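Local atomic coordinates of ABC transporter substrate-binding protein (Bradyrhizobium japonicum, PDB entry 4I1D), a protein that probably serves as the periplasmic solute-binding component of an ABC transporter, possibly for polyamines such as putrescine and spermidine, and is seen here with D-malate. Residues 77-82 / 98-103. Residues are numbered along the deposited sequence; the frame is centred on the assembly and turned at random.
Sequences EKLDFS and YSVSYE
In this periplasmic binding protein fold, the loop between helices 64-72 and 85-88 packs against the chain leading into strand 100-112, a long strand of the central mixed sheet. Leu79, Phe81 and Val100 make one apolar patch. The CD1 methyl of Leu79 lies against the backbone between Tyr98 and Ser99, 3.8 Å from Ser99 N, and is 4.2 Å from Val100 CG2. With CG anti to its own carbonyl carbon (chi1 -68°), the ring of Phe81 is carried toward that same valine methyl, which meets its rim close to the ring plane, Val100 CG2 and Phe81 CE1 being 3.7 Å apart. The ring and the Val100 side chain run antiparallel past one another, and Phe81 CZ comes within 3.9 Å of Ser99 O, also at the ring edge. Over one ring face sits Leu79 CB, displaced toward the rim; Arg95 makes a cation-pi contact with the ring, and Ala87 of helix 85-88 touches both Phe81 and Val100.

Lys78 and Tyr98 make a second apolar patch, and Tyr98 gives up more surface to the other segment than any other residue here. The Lys78 chain lies along the tyrosine side chain, its CG coming obliquely to the phenol ring, 3.8 Å from Tyr98 CE1. Glu77 O lies at the edge of this ring, near its plane. No direct hydrogen bond joins the two segments. Instead a water lies between the two backbones, with further acceptors competing for its protons, 2.9 Å from Glu77 O and 2.7 Å from Tyr98 O.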
loop_
_atom_site.group_PDB
_atom_site.type_symbol
_atom_site.label_atom_id
_atom_site.label_comp_id
_atom_site.label_asym_id
_atom_site.label_seq_id
_atom_site.Cartn_x
_atom_site.Cartn_y
_atom_site.Cartn_z
ATOM N N GLU A 77 -19.424 1.598 36.076
ATOM C CA GLU A 77 -19.481 1.620 37.533
ATOM C C GLU A 77 -19.924 0.295 38.125
ATOM O O GLU A 77 -20.818 -0.366 37.594
ATOM C CB GLU A 77 -20.422 2.732 38.019
ATOM C CG GLU A 77 -19.943 4.151 37.739
ATOM C CD GLU A 77 -18.964 4.660 38.780
ATOM O OE1 GLU A 77 -18.833 4.008 39.838
ATOM O OE2 GLU A 77 -18.328 5.712 38.540
ATOM N N LYS A 78 -19.287 -0.093 39.226
ATOM C CA LYS A 78 -19.805 -1.168 40.052
ATOM C C LYS A 78 -21.062 -0.616 40.701
ATOM O O LYS A 78 -21.011 0.401 41.378
ATOM C CB LYS A 78 -18.784 -1.556 41.117
ATOM C CG LYS A 78 -18.533 -3.059 41.238
ATOM C CD LYS A 78 -17.232 -3.327 41.993
ATOM C CE LYS A 78 -16.079 -2.509 41.396
ATOM N NZ LYS A 78 -14.847 -2.501 42.246
ATOM N N LEU A 79 -22.200 -1.258 40.474
ATOM C CA LEU A 79 -23.463 -0.727 40.977
ATOM C C LEU A 79 -23.734 -1.081 42.440
ATOM O O LEU A 79 -23.583 -2.236 42.852
ATOM C CB LEU A 79 -24.630 -1.191 40.106
ATOM C CG LEU A 79 -24.621 -0.732 38.645
ATOM C CD1 LEU A 79 -25.877 -1.224 37.939
ATOM C CD2 LEU A 79 -24.502 0.784 38.565
ATOM N N ASP A 80 -24.137 -0.075 43.213
ATOM C CA ASP A 80 -24.608 -0.292 44.577
ATOM C C ASP A 80 -26.120 -0.515 44.589
ATOM O O ASP A 80 -26.900 0.436 44.516
ATOM C CB ASP A 80 -24.246 0.896 45.469
ATOM C CG ASP A 80 -24.746 0.724 46.895
ATOM O OD1 ASP A 80 -25.234 -0.383 47.221
ATOM O OD2 ASP A 80 -24.646 1.689 47.686
ATOM N N PHE A 81 -26.532 -1.774 44.683
ATOM C CA PHE A 81 -27.947 -2.113 44.575
ATOM C C PHE A 81 -28.791 -1.762 45.805
ATOM O O PHE A 81 -30.008 -1.948 45.794
ATOM C CB PHE A 81 -28.127 -3.587 44.197
ATOM C CG PHE A 81 -27.677 -3.907 42.804
ATOM C CD1 PHE A 81 -28.519 -3.691 41.724
ATOM C CD2 PHE A 81 -26.411 -4.411 42.570
ATOM C CE1 PHE A 81 -28.106 -3.978 40.434
ATOM C CE2 PHE A 81 -25.989 -4.700 41.283
ATOM C CZ PHE A 81 -26.836 -4.481 40.214
ATOM N N SER A 82 -28.157 -1.253 46.857
ATOM C CA SER A 82 -28.909 -0.787 48.017
ATOM C C SER A 82 -29.560 0.555 47.688
ATOM O O SER A 82 -30.404 1.051 48.432
ATOM C CB SER A 82 -28.005 -0.649 49.242
ATOM O OG SER A 82 -27.336 0.602 49.242
ATOM N N TYR A 98 -22.367 -4.852 37.421
ATOM C CA TYR A 98 -22.225 -3.611 36.664
ATOM C C TYR A 98 -23.447 -3.236 35.831
ATOM O O TYR A 98 -23.428 -2.217 35.148
ATOM C CB TYR A 98 -21.043 -3.718 35.698
ATOM C CG TYR A 98 -19.793 -4.309 36.291
ATOM C CD1 TYR A 98 -18.963 -3.552 37.100
ATOM C CD2 TYR A 98 -19.433 -5.624 36.025
ATOM C CE1 TYR A 98 -17.812 -4.085 37.642
ATOM C CE2 TYR A 98 -18.283 -6.169 36.564
ATOM C CZ TYR A 98 -17.476 -5.391 37.372
ATOM O OH TYR A 98 -16.324 -5.917 37.914
ATOM N N SER A 99 -24.494 -4.052 35.850
ATOM C CA SER A 99 -25.608 -3.809 34.940
ATOM C C SER A 99 -26.916 -4.395 35.429
ATOM O O SER A 99 -26.930 -5.216 36.343
ATOM C CB SER A 99 -25.294 -4.383 33.561
ATOM O OG SER A 99 -25.263 -5.798 33.608
ATOM N N VAL A 100 -28.012 -3.954 34.812
ATOM C CA VAL A 100 -29.331 -4.538 35.053
ATOM C C VAL A 100 -30.020 -4.789 33.723
ATOM O O VAL A 100 -30.022 -3.918 32.853
ATOM C CB VAL A 100 -30.240 -3.622 35.900
ATOM C CG1 VAL A 100 -31.513 -4.376 36.315
ATOM C CG2 VAL A 100 -29.503 -3.116 37.127
ATOM N N SER A 101 -30.609 -5.975 33.570
ATOM C CA SER A 101 -31.334 -6.327 32.345
ATOM C C SER A 101 -32.436 -5.318 32.041
ATOM O O SER A 101 -33.209 -4.938 32.926
ATOM C CB SER A 101 -31.924 -7.736 32.446
ATOM O OG SER A 101 -30.904 -8.684 32.692
ATOM N N TYR A 102 -32.519 -4.904 30.782
ATOM C CA TYR A 102 -33.377 -3.776 30.412
ATOM C C TYR A 102 -34.527 -4.196 29.492
ATOM O O TYR A 102 -35.658 -3.763 29.675
ATOM C CB TYR A 102 -32.513 -2.694 29.779
ATOM C CG TYR A 102 -33.214 -1.411 29.381
ATOM C CD1 TYR A 102 -33.926 -0.657 30.308
ATOM C CD2 TYR A 102 -33.103 -0.923 28.081
ATOM C CE1 TYR A 102 -34.539 0.529 29.936
ATOM C CE2 TYR A 102 -33.709 0.244 27.699
ATOM C CZ TYR A 102 -34.423 0.973 28.627
ATOM O OH TYR A 102 -35.012 2.148 28.236
ATOM N N GLU A 103 -34.229 -5.057 28.519
ATOM C CA GLU A 103 -35.239 -5.601 27.620
ATOM C C GLU A 103 -34.710 -6.853 26.907
ATOM O O GLU A 103 -33.502 -7.001 26.709
ATOM C CB GLU A 103 -35.635 -4.545 26.589
ATOM C CG GLU A 103 -34.450 -3.983 25.818
ATOM C CD GLU A 103 -34.045 -4.843 24.612
ATOM O OE1 GLU A 103 -32.880 -4.747 24.174
ATOM O OE2 GLU A 103 -34.887 -5.602 24.087
HETATM O O HOH W 1 -22.662 0.346 35.487
#